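Lpg2148(MvcA) (Legionella pneumophila subsp. pneumophila str. Philadelphia 1, PDB 6K11) is an effector that probably acts on the ubiquitin-conjugating enzyme UBE2N, removing ubiquitin from it through a deamidase-type active site. Local coordinates at residues Ser14-Tyr19 and Asp263-Asp268; Val21-Val26 and Gln344-Phe349; Leu160-Lys165 and Phe225-Gly230; Phe170-Gly175 and Asn219-Arg224. All coordinates share one frame; numbering follows the deposited sequence.

Interaction 1: residues Ser14-Tyr19 and Asp263-Asp268; sequences SMSQSY and DWFVSD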
# COMPACT_ATOMS: atom_id res chain seq x y z
N SER A 14 3.89 -18.90 13.15
CA SER A 14 5.10 -19.30 13.86
C SER A 14 6.35 -19.02 13.03
O SER A 14 7.36 -18.51 13.55
CB SER A 14 5.01 -20.78 14.25
OG SER A 14 6.18 -21.19 14.93
N MET A 15 6.30 -19.31 11.73
CA MET A 15 7.45 -19.13 10.85
C MET A 15 7.77 -17.65 10.63
O MET A 15 8.95 -17.26 10.61
CB MET A 15 7.19 -19.81 9.50
CG MET A 15 7.29 -21.37 9.49
SD MET A 15 7.03 -22.07 7.83
CE MET A 15 8.39 -21.31 6.94
N SER A 16 6.75 -16.83 10.42
CA SER A 16 6.99 -15.39 10.28
C SER A 16 7.57 -14.78 11.56
O SER A 16 8.49 -13.95 11.50
CB SER A 16 5.70 -14.69 9.85
OG SER A 16 5.91 -13.28 9.80
N GLN A 17 7.04 -15.17 12.73
CA GLN A 17 7.60 -14.69 13.99
C GLN A 17 9.10 -14.97 14.08
O GLN A 17 9.87 -14.13 14.57
CB GLN A 17 6.91 -15.34 15.20
CG GLN A 17 5.50 -14.89 15.49
CD GLN A 17 4.86 -15.72 16.57
OE1 GLN A 17 5.25 -16.86 16.81
NE2 GLN A 17 3.86 -15.15 17.24
N SER A 18 9.52 -16.17 13.65
CA SER A 18 10.91 -16.58 13.82
C SER A 18 11.82 -16.04 12.73
O SER A 18 12.97 -15.68 13.01
CB SER A 18 11.00 -18.11 13.88
OG SER A 18 10.49 -18.59 15.13
N TYR A 19 11.35 -15.95 11.47
CA TYR A 19 12.28 -15.83 10.34
C TYR A 19 12.17 -14.55 9.52
O TYR A 19 13.00 -14.36 8.62
CB TYR A 19 12.11 -17.03 9.40
CG TYR A 19 12.36 -18.35 10.08
CD1 TYR A 19 13.56 -18.61 10.72
CD2 TYR A 19 11.38 -19.35 10.07
CE1 TYR A 19 13.79 -19.83 11.36
CE2 TYR A 19 11.60 -20.56 10.71
CZ TYR A 19 12.80 -20.81 11.33
OH TYR A 19 12.99 -22.04 11.92
N ASP A 263 6.68 -8.48 12.99
CA ASP A 263 6.29 -7.68 14.16
C ASP A 263 4.83 -7.90 14.50
O ASP A 263 4.46 -8.06 15.67
CB ASP A 263 6.51 -6.17 13.91
CG ASP A 263 7.98 -5.76 13.77
OD1 ASP A 263 8.88 -6.38 14.36
OD2 ASP A 263 8.22 -4.76 13.04
N TRP A 264 3.98 -7.87 13.47
CA TRP A 264 2.54 -8.05 13.65
C TRP A 264 2.24 -9.36 14.37
O TRP A 264 1.54 -9.39 15.39
CB TRP A 264 1.86 -8.00 12.28
CG TRP A 264 0.37 -8.15 12.28
CD1 TRP A 264 -0.35 -9.30 12.03
CD2 TRP A 264 -0.59 -7.12 12.51
NE1 TRP A 264 -1.70 -9.03 12.07
CE2 TRP A 264 -1.87 -7.70 12.38
CE3 TRP A 264 -0.48 -5.75 12.82
CZ2 TRP A 264 -3.05 -6.96 12.54
CZ3 TRP A 264 -1.65 -5.01 12.97
CH2 TRP A 264 -2.92 -5.62 12.83
N PHE A 265 2.81 -10.46 13.87
CA PHE A 265 2.59 -11.76 14.49
C PHE A 265 3.23 -11.86 15.87
O PHE A 265 2.66 -12.47 16.78
CB PHE A 265 3.13 -12.87 13.57
CG PHE A 265 2.21 -13.24 12.42
CD1 PHE A 265 0.88 -13.55 12.65
CD2 PHE A 265 2.69 -13.33 11.14
CE1 PHE A 265 0.05 -13.92 11.59
CE2 PHE A 265 1.89 -13.72 10.08
CZ PHE A 265 0.56 -14.02 10.31
N VAL A 266 4.43 -11.30 16.05
CA VAL A 266 5.06 -11.33 17.38
C VAL A 266 4.17 -10.61 18.40
O VAL A 266 4.09 -11.02 19.57
CB VAL A 266 6.48 -10.71 17.32
CG1 VAL A 266 7.05 -10.52 18.72
CG2 VAL A 266 7.44 -11.60 16.49
N SER A 267 3.47 -9.55 17.99
CA SER A 267 2.61 -8.80 18.90
C SER A 267 1.26 -9.47 19.14
O SER A 267 0.52 -8.99 20.00
CB SER A 267 2.37 -7.38 18.37
OG SER A 267 1.43 -7.40 17.30
N ASP A 268 0.91 -10.52 18.38
CA ASP A 268 -0.38 -11.21 18.53
C ASP A 268 -1.56 -10.27 18.30
O ASP A 268 -2.67 -10.50 18.81
CB ASP A 268 -0.53 -11.89 19.91
CG ASP A 268 0.57 -12.90 20.21
OD1 ASP A 268 0.78 -13.81 19.38
OD2 ASP A 268 1.21 -12.78 21.28
O HOH W 1 2.63 -15.61 20.06

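Interaction 2: residues Val21-Val26 and Gln344-Phe349; sequences VMMTGV and QETQEF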
# COMPACT_ATOMS: atom_id res chain seq x y z
N VAL A 21 12.29 -11.66 7.17
CA VAL A 21 12.54 -11.44 5.74
C VAL A 21 12.79 -12.74 4.98
O VAL A 21 12.57 -12.79 3.77
CB VAL A 21 13.73 -10.45 5.56
CG1 VAL A 21 15.03 -11.07 6.06
CG2 VAL A 21 13.85 -9.99 4.12
N MET A 22 13.24 -13.80 5.66
CA MET A 22 13.53 -15.05 4.97
C MET A 22 12.27 -15.68 4.37
O MET A 22 12.37 -16.53 3.48
CB MET A 22 14.19 -16.06 5.93
CG MET A 22 15.53 -15.65 6.53
SD MET A 22 16.25 -16.82 7.66
CE MET A 22 17.05 -17.99 6.49
N MET A 23 11.08 -15.27 4.83
CA MET A 23 9.84 -15.89 4.37
C MET A 23 9.55 -15.65 2.89
O MET A 23 8.73 -16.39 2.32
CB MET A 23 8.66 -15.41 5.22
CG MET A 23 8.81 -15.80 6.69
SD MET A 23 8.65 -17.60 6.87
CE MET A 23 6.93 -17.70 6.31
N THR A 24 10.18 -14.65 2.25
CA THR A 24 10.01 -14.47 0.80
C THR A 24 10.56 -15.64 -0.01
O THR A 24 10.11 -15.85 -1.14
CB THR A 24 10.74 -13.20 0.33
OG1 THR A 24 12.16 -13.41 0.44
CG2 THR A 24 10.33 -12.00 1.15
N GLY A 25 11.51 -16.39 0.54
CA GLY A 25 12.15 -17.48 -0.18
C GLY A 25 13.19 -17.06 -1.20
O GLY A 25 13.71 -17.92 -1.91
N VAL A 26 13.53 -15.78 -1.29
CA VAL A 26 14.50 -15.33 -2.30
C VAL A 26 15.91 -15.62 -1.80
O VAL A 26 16.25 -15.23 -0.68
CB VAL A 26 14.32 -13.84 -2.59
CG1 VAL A 26 15.38 -13.33 -3.57
CG2 VAL A 26 12.93 -13.58 -3.14
N GLN A 344 6.20 -25.66 4.09
CA GLN A 344 7.27 -26.60 4.38
C GLN A 344 8.45 -26.42 3.43
O GLN A 344 9.61 -26.57 3.84
CB GLN A 344 6.76 -28.05 4.31
CG GLN A 344 7.81 -29.07 4.77
CD GLN A 344 8.60 -28.63 6.02
OE1 GLN A 344 8.02 -28.20 7.04
NE2 GLN A 344 9.93 -28.73 5.95
N GLU A 345 8.19 -26.09 2.16
CA GLU A 345 9.30 -25.82 1.24
C GLU A 345 10.04 -24.54 1.63
O GLU A 345 11.26 -24.47 1.48
CB GLU A 345 8.80 -25.72 -0.19
CG GLU A 345 8.49 -27.09 -0.81
CD GLU A 345 7.65 -27.01 -2.06
OE1 GLU A 345 7.24 -25.89 -2.45
OE2 GLU A 345 7.38 -28.08 -2.64
N THR A 346 9.33 -23.54 2.14
CA THR A 346 10.02 -22.37 2.66
C THR A 346 10.86 -22.72 3.88
O THR A 346 11.99 -22.26 4.02
CB THR A 346 8.98 -21.30 2.98
OG1 THR A 346 8.27 -21.01 1.78
CG2 THR A 346 9.65 -20.03 3.51
N GLN A 347 10.32 -23.58 4.76
CA GLN A 347 11.07 -24.02 5.94
C GLN A 347 12.35 -24.75 5.55
O GLN A 347 13.39 -24.59 6.21
CB GLN A 347 10.19 -24.90 6.83
CG GLN A 347 10.87 -25.38 8.12
CD GLN A 347 11.07 -24.25 9.13
OE1 GLN A 347 10.10 -23.68 9.63
NE2 GLN A 347 12.33 -23.92 9.42
N GLU A 348 12.29 -25.58 4.50
CA GLU A 348 13.48 -26.28 4.02
C GLU A 348 14.53 -25.31 3.48
O GLU A 348 15.74 -25.49 3.70
CB GLU A 348 13.07 -27.30 2.94
CG GLU A 348 12.14 -28.41 3.48
CD GLU A 348 11.61 -29.37 2.40
OE1 GLU A 348 12.24 -29.51 1.33
OE2 GLU A 348 10.54 -29.99 2.64
N PHE A 349 14.09 -24.26 2.78
CA PHE A 349 15.01 -23.21 2.34
C PHE A 349 15.68 -22.53 3.54
O PHE A 349 16.89 -22.32 3.55
CB PHE A 349 14.25 -22.19 1.49
CG PHE A 349 14.94 -20.86 1.32
CD1 PHE A 349 15.98 -20.70 0.41
CD2 PHE A 349 14.49 -19.73 2.02
CE1 PHE A 349 16.59 -19.47 0.24
CE2 PHE A 349 15.09 -18.50 1.84
CZ PHE A 349 16.14 -18.37 0.95
O HOH W 2 8.68 -18.60 0.49

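Interaction 3: residues Leu160-Lys165 and Phe225-Gly230; sequences LYFIDK and FDFWIG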
# COMPACT_ATOMS: atom_id res chain seq x y z
N LEU A 160 -4.23 23.84 -20.73
CA LEU A 160 -4.73 23.64 -19.37
C LEU A 160 -4.69 22.14 -19.13
O LEU A 160 -5.42 21.39 -19.79
CB LEU A 160 -6.15 24.20 -19.21
CG LEU A 160 -6.80 24.03 -17.84
CD1 LEU A 160 -6.05 24.84 -16.77
CD2 LEU A 160 -8.26 24.45 -17.88
N TYR A 161 -3.83 21.71 -18.20
CA TYR A 161 -3.55 20.30 -17.97
C TYR A 161 -3.90 19.89 -16.55
O TYR A 161 -3.88 20.71 -15.62
CB TYR A 161 -2.05 19.99 -18.18
CG TYR A 161 -1.55 19.91 -19.60
CD1 TYR A 161 -2.13 19.04 -20.53
CD2 TYR A 161 -0.43 20.65 -19.99
CE1 TYR A 161 -1.64 18.95 -21.82
CE2 TYR A 161 0.06 20.56 -21.27
CZ TYR A 161 -0.54 19.71 -22.18
OH TYR A 161 -0.04 19.64 -23.45
N PHE A 162 -4.19 18.60 -16.38
CA PHE A 162 -4.19 17.95 -15.08
C PHE A 162 -3.19 16.81 -15.19
O PHE A 162 -3.26 16.02 -16.13
CB PHE A 162 -5.59 17.44 -14.69
CG PHE A 162 -5.60 16.51 -13.51
CD1 PHE A 162 -4.99 16.86 -12.31
CD2 PHE A 162 -6.24 15.28 -13.59
CE1 PHE A 162 -5.00 16.00 -11.21
CE2 PHE A 162 -6.27 14.40 -12.50
CZ PHE A 162 -5.65 14.76 -11.30
N ILE A 163 -2.22 16.78 -14.27
CA ILE A 163 -1.30 15.65 -14.13
C ILE A 163 -1.78 14.84 -12.94
O ILE A 163 -1.84 15.37 -11.82
CB ILE A 163 0.15 16.11 -13.91
CG1 ILE A 163 0.64 16.93 -15.09
CG2 ILE A 163 1.05 14.89 -13.64
CD1 ILE A 163 2.08 17.39 -14.94
N ASP A 164 -2.13 13.57 -13.16
CA ASP A 164 -2.72 12.79 -12.09
C ASP A 164 -1.64 12.13 -11.22
O ASP A 164 -0.44 12.34 -11.40
CB ASP A 164 -3.74 11.79 -12.64
CG ASP A 164 -3.11 10.54 -13.27
OD1 ASP A 164 -1.87 10.46 -13.50
OD2 ASP A 164 -3.90 9.62 -13.58
N LYS A 165 -2.10 11.33 -10.25
CA LYS A 165 -1.22 10.68 -9.28
C LYS A 165 -0.12 9.86 -9.95
O LYS A 165 1.01 9.81 -9.47
CB LYS A 165 -2.05 9.79 -8.33
CG LYS A 165 -2.55 8.51 -8.97
CD LYS A 165 -3.72 7.86 -8.23
CE LYS A 165 -4.54 7.01 -9.20
NZ LYS A 165 -5.21 5.85 -8.58
N PHE A 225 -11.11 10.88 -14.62
CA PHE A 225 -9.97 10.71 -13.73
C PHE A 225 -10.31 9.77 -12.59
O PHE A 225 -11.47 9.52 -12.28
CB PHE A 225 -9.53 12.05 -13.14
CG PHE A 225 -9.61 13.19 -14.11
CD1 PHE A 225 -8.87 13.16 -15.27
CD2 PHE A 225 -10.39 14.30 -13.83
CE1 PHE A 225 -8.91 14.22 -16.16
CE2 PHE A 225 -10.45 15.35 -14.72
CZ PHE A 225 -9.71 15.31 -15.89
N ASP A 226 -9.25 9.27 -11.96
CA ASP A 226 -9.35 8.43 -10.76
C ASP A 226 -8.58 9.16 -9.67
O ASP A 226 -7.35 9.26 -9.74
CB ASP A 226 -8.79 7.02 -11.04
CG ASP A 226 -8.93 6.07 -9.83
OD1 ASP A 226 -9.52 6.43 -8.80
OD2 ASP A 226 -8.42 4.93 -9.95
N PHE A 227 -9.30 9.75 -8.72
CA PHE A 227 -8.66 10.46 -7.62
C PHE A 227 -8.29 9.55 -6.45
O PHE A 227 -7.68 10.02 -5.48
CB PHE A 227 -9.57 11.56 -7.09
CG PHE A 227 -9.95 12.58 -8.12
CD1 PHE A 227 -9.01 13.05 -9.03
CD2 PHE A 227 -11.25 13.09 -8.17
CE1 PHE A 227 -9.37 14.00 -9.98
CE2 PHE A 227 -11.61 14.04 -9.12
CZ PHE A 227 -10.67 14.49 -10.02
N TRP A 228 -8.66 8.28 -6.51
CA TRP A 228 -8.40 7.37 -5.40
C TRP A 228 -6.98 6.81 -5.50
O TRP A 228 -6.48 6.52 -6.59
CB TRP A 228 -9.42 6.24 -5.39
CG TRP A 228 -10.83 6.71 -5.12
CD1 TRP A 228 -11.77 7.09 -6.04
CD2 TRP A 228 -11.45 6.84 -3.83
NE1 TRP A 228 -12.94 7.44 -5.40
CE2 TRP A 228 -12.77 7.30 -4.05
CE3 TRP A 228 -11.02 6.61 -2.51
CZ2 TRP A 228 -13.66 7.54 -3.00
CZ3 TRP A 228 -11.91 6.85 -1.47
CH2 TRP A 228 -13.22 7.31 -1.72
N ILE A 229 -6.32 6.67 -4.35
CA ILE A 229 -4.97 6.13 -4.30
C ILE A 229 -4.86 5.15 -3.13
O ILE A 229 -5.49 5.35 -2.08
CB ILE A 229 -3.92 7.26 -4.19
CG1 ILE A 229 -2.50 6.71 -4.18
CG2 ILE A 229 -4.17 8.12 -2.97
CD1 ILE A 229 -1.46 7.81 -4.19
N GLY A 230 -4.09 4.09 -3.32
CA GLY A 230 -3.91 3.06 -2.30
C GLY A 230 -3.44 3.60 -0.96
O GLY A 230 -2.46 4.35 -0.88
O HOH W 3 -6.70 9.61 -13.16
O HOH W 4 -4.84 11.09 -9.63

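Interaction 4: residues Phe170-Gly175 and Asn219-Arg224; sequences FNLGPG and NEQKER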
# COMPACT_ATOMS: atom_id res chain seq x y z
N PHE A 170 -3.47 14.99 -18.70
CA PHE A 170 -4.81 15.15 -19.26
C PHE A 170 -4.97 16.58 -19.74
O PHE A 170 -4.88 17.52 -18.93
CB PHE A 170 -5.90 14.82 -18.23
CG PHE A 170 -5.93 13.38 -17.81
CD1 PHE A 170 -5.16 12.94 -16.75
CD2 PHE A 170 -6.77 12.47 -18.45
CE1 PHE A 170 -5.19 11.61 -16.34
CE2 PHE A 170 -6.80 11.13 -18.06
CZ PHE A 170 -6.02 10.71 -16.99
N ASN A 171 -5.21 16.75 -21.04
CA ASN A 171 -5.60 18.04 -21.58
C ASN A 171 -7.06 18.28 -21.20
O ASN A 171 -7.93 17.46 -21.50
CB ASN A 171 -5.40 18.09 -23.10
CG ASN A 171 -5.58 19.49 -23.68
OD1 ASN A 171 -6.50 20.22 -23.29
ND2 ASN A 171 -4.71 19.86 -24.61
N LEU A 172 -7.32 19.39 -20.51
CA LEU A 172 -8.65 19.65 -19.97
C LEU A 172 -9.59 20.30 -20.99
O LEU A 172 -10.77 20.48 -20.67
CB LEU A 172 -8.55 20.52 -18.71
CG LEU A 172 -7.93 19.84 -17.49
CD1 LEU A 172 -8.16 20.69 -16.22
CD2 LEU A 172 -8.51 18.43 -17.30
N GLY A 173 -9.14 20.61 -22.20
CA GLY A 173 -10.07 20.97 -23.26
C GLY A 173 -9.90 22.31 -23.95
O GLY A 173 -9.97 22.39 -25.18
N PRO A 174 -9.72 23.40 -23.20
CA PRO A 174 -9.68 24.74 -23.82
C PRO A 174 -8.56 24.89 -24.85
O PRO A 174 -7.46 24.38 -24.67
CB PRO A 174 -9.47 25.68 -22.63
CG PRO A 174 -10.07 24.96 -21.48
CD PRO A 174 -9.74 23.50 -21.72
N GLY A 175 -8.85 25.64 -25.92
CA GLY A 175 -7.86 25.89 -26.96
C GLY A 175 -6.89 26.99 -26.57
O GLY A 175 -7.03 27.65 -25.53
N ASN A 219 -14.38 20.10 -12.93
CA ASN A 219 -15.47 19.33 -12.33
C ASN A 219 -16.37 18.70 -13.39
O ASN A 219 -16.93 17.62 -13.18
CB ASN A 219 -16.33 20.21 -11.42
CG ASN A 219 -15.60 20.66 -10.17
OD1 ASN A 219 -14.53 20.15 -9.86
ND2 ASN A 219 -16.18 21.62 -9.46
N GLU A 220 -16.52 19.37 -14.54
CA GLU A 220 -17.41 18.90 -15.59
C GLU A 220 -16.95 17.57 -16.18
O GLU A 220 -17.78 16.81 -16.69
CB GLU A 220 -17.50 19.94 -16.71
CG GLU A 220 -18.38 21.13 -16.40
CD GLU A 220 -19.77 21.00 -17.02
OE1 GLU A 220 -20.75 20.91 -16.24
OE2 GLU A 220 -19.87 21.00 -18.27
N GLN A 221 -15.64 17.29 -16.17
CA GLN A 221 -15.10 16.08 -16.79
C GLN A 221 -14.47 15.13 -15.77
O GLN A 221 -13.63 14.30 -16.14
CB GLN A 221 -14.08 16.47 -17.85
CG GLN A 221 -12.92 17.32 -17.32
CD GLN A 221 -12.15 17.98 -18.44
OE1 GLN A 221 -11.54 17.31 -19.27
NE2 GLN A 221 -12.17 19.31 -18.47
N LYS A 222 -14.88 15.21 -14.50
CA LYS A 222 -14.23 14.48 -13.42
C LYS A 222 -14.26 12.97 -13.62
O LYS A 222 -13.41 12.26 -13.08
CB LYS A 222 -14.91 14.81 -12.07
CG LYS A 222 -14.27 15.97 -11.31
CD LYS A 222 -14.77 16.02 -9.85
CE LYS A 222 -14.27 17.27 -9.13
NZ LYS A 222 -13.36 17.02 -7.95
N GLU A 223 -15.23 12.46 -14.38
CA GLU A 223 -15.30 11.02 -14.62
C GLU A 223 -14.19 10.53 -15.53
O GLU A 223 -14.06 9.31 -15.71
CB GLU A 223 -16.68 10.64 -15.17
CG GLU A 223 -16.93 11.04 -16.62
CD GLU A 223 -16.88 12.56 -16.89
OE1 GLU A 223 -16.77 12.93 -18.09
OE2 GLU A 223 -16.99 13.38 -15.93
N ARG A 224 -13.37 11.42 -16.10
CA ARG A 224 -12.17 10.98 -16.82
C ARG A 224 -11.07 10.49 -15.88
O ARG A 224 -10.15 9.79 -16.33
CB ARG A 224 -11.58 12.10 -17.66
CG ARG A 224 -12.44 12.61 -18.80
CD ARG A 224 -11.73 13.80 -19.47
NE ARG A 224 -10.54 13.42 -20.25
CZ ARG A 224 -9.64 14.30 -20.68
NH1 ARG A 224 -9.80 15.58 -20.41
NH2 ARG A 224 -8.59 13.91 -21.39

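Interaction 1: residues Ser14-Tyr19 and Asp263-Asp268
Q17, in the last turn of helix 4-19, faces V266 near the end of helix 261-266, and their CA atoms, 5.4 Å apart, mark the closest backbone approach of the two segments. After V266 the chain turns over into D268, whose positive phi completes a Schellman motif: its N bonds back to F265 O. That same carbonyl oxygen takes a second bond from outside, since Q17 NE2 lies 3.0 Å from F265 O with a nearly straight N-H line (168°). The amide N approaches from above the carbonyl plane, on the face opposite D268 N, while F265 O lies in the plane of the Q17 amide. Q17 CG lies beside its own backbone N (chi1 -72°), and from there the extended chain carries NE2 across F265 at about a right angle, CG resting 3.7 Å from F265 CB. V266 CG2 touches the same methylene. S16 OG meets the F265 ring at its edge, 3.5 Å from F265 CD2. A water accepts from Q17 NE2 and donates to D268 OD1, which also forms a salt bridge with K13. Beyond the contact, Q262 bonds to Q17 O, F265 reaches Y252, and M15 packs on helix 336-351, so helix 4-19 lies between helices 261-266 and 336-351.

Interaction 2: residues Val21-Val26 and Gln344-Phe349
The F349 ring meets the turn M22-V26 through three carbonyl oxygens. G25 O lies over one face, 3.8 Å above the plane and displaced toward the rim; M22 O sits at the edge, near the ring plane, 3.7 Å from F349 CE2; V26 O approaches F349 CZ obliquely, at 3.5 Å. G25 CA adds an aliphatic touch, 3.7 Å from F349 CE2. The ring reaches this position with its CG trans to the backbone N (chi1 162°). M22 O at the C-H edge is probably a mildly favourable contact, whereas G25 O over the face is plain packing. H353 also meets the F349 ring edge-to-face.

One turn earlier on the same helix, T346 faces the M23 end of the turn. Its methyl CG2 packs 3.9 Å from M23 O and lies near the M23 sulphur, while the hydroxyl is on another branch: T346 OG1 bonds to N342 O within its own helix and receives a hydrogen bond from a water, 2.8 Å away. That water also donates to M23 O at 2.9 Å, bridging the segments, which share no direct hydrogen bond.

The turn is braced from within. G25 N bonds to M22 O, and T24 OG1 accepts from V26 N at 3.2 Å, an ST turn; G25 itself has positive phi. M22 packs on helix 358-381, M23 and T346 on L81 of helix 71-83. The arrangement is that of a 3-10 turn linking helices 4-19 and 28-39, laid against helix 336-351 by one aromatic and one threonine a turn apart.

Interaction 3: residues Leu160-Lys165 and Phe225-Gly230
F162 sends its ring toward 225-230 with CG trans to the backbone N (chi1 167°), and F225, with CG beside its own N, turns a ring face to meet it. The result is a T-shaped pair: the F162 edge points at the F225 face, centroids 5.0 Å apart and planes at 71°, with F162 CD2 above the centre of the F225 ring. F227 CE1 comes to the far end of the same side chain, 4.0 Å from F162 CE2. F218 is edge-to-face with F162 and F170 with F225, which makes an aromatic cluster. Here the chain of 225-227 leads into strand 228-238 of the larger antiparallel sheet, while F162 belongs to the smaller mixed sheet, so the rings lie at the junction between the two. Past the strand, K165 stretches its extended chain alongside I229, K165 CD 4.1 Å from I229 CB. Its NZ ends beside W228 O, at a separation too short to be trusted in detail, and makes a long salt bridge to D226 OD2, 3.6 Å away. D226 OD1 meanwhile accepts from W228 N, an Asx turn that holds the carboxylate on the side of the lysine. Two waters span the remaining gap: one accepts from D226 N and donates to D164 OD2, the other accepts from K165 N and donates to D226 O.

Interaction 4: residues Phe170-Gly175 and Asn219-Arg224
Two side-chain donors, Q221 and R224, bond to backbone carbonyls across this contact. Q221 NE2 lies 2.9 Å from L172 O, on a lone pair in the carbonyl plane, with an N-H line of 171° and the oxygen in the plane of the amide. R224 NH1 lies 2.9 Å from N171 O and its bond is equally straight; it is tilted from the carbonyl plane, although N171 O stays in the guanidinium plane. The two donors are coupled to each other, for R224 NH1 also bonds to Q221 OE1 at 2.7 Å. That bond, nearly in line with the acceptor's C=O, sets the rotation of the Q221 amide, so that its oxygen takes the arginine and its nitrogen takes L172. I217 O is a second acceptor for Q221 NE2.

Packing follows the same pair. R224 bends at chi3 (71°), and its guanidinium passes the F170 ring with planes 83° apart: F170 CD2 lies over one guanidinium face, while R224 NH2 sits at the ring edge, 3.7 Å from F170 CD2. L172 crosses Q221 at about a right angle, L172 CD2 3.8 Å from Q221 OE1.

Within 170-175, N171 OD1 accepts from G173 N at 2.9 Å, an Asx turn that shapes the chain as it leaves strand 169-171.

Because both acceptors across the join are peptide carbonyls, it depends on the backbone course after that strand; the oxygens that hold the arginine here are neutral, which would probably leave its charge only partly offset within this contact.

In the fold
Starting at the N terminus, helix 4-19 meets helix 261-266 in interaction 1, and the turn that follows meets helix 336-351 in interaction 2. These two loops cross, because their segments alternate along the chain, and they touch where M15 packs on M23 and T346. Interactions 3 and 4 fall within both loops. Interaction 3 joins strand 160-163 to the start of strand 228-238, and interaction 4, inside it, joins the end of strand 169-171 to the turn that follows helix 206-220. The two touch through paired neighbouring strands. Both involve the region of the insertion's mixed sheet, across the chain's centre from the helical end, with interactions 1 and 3 centred about 38 Å apart.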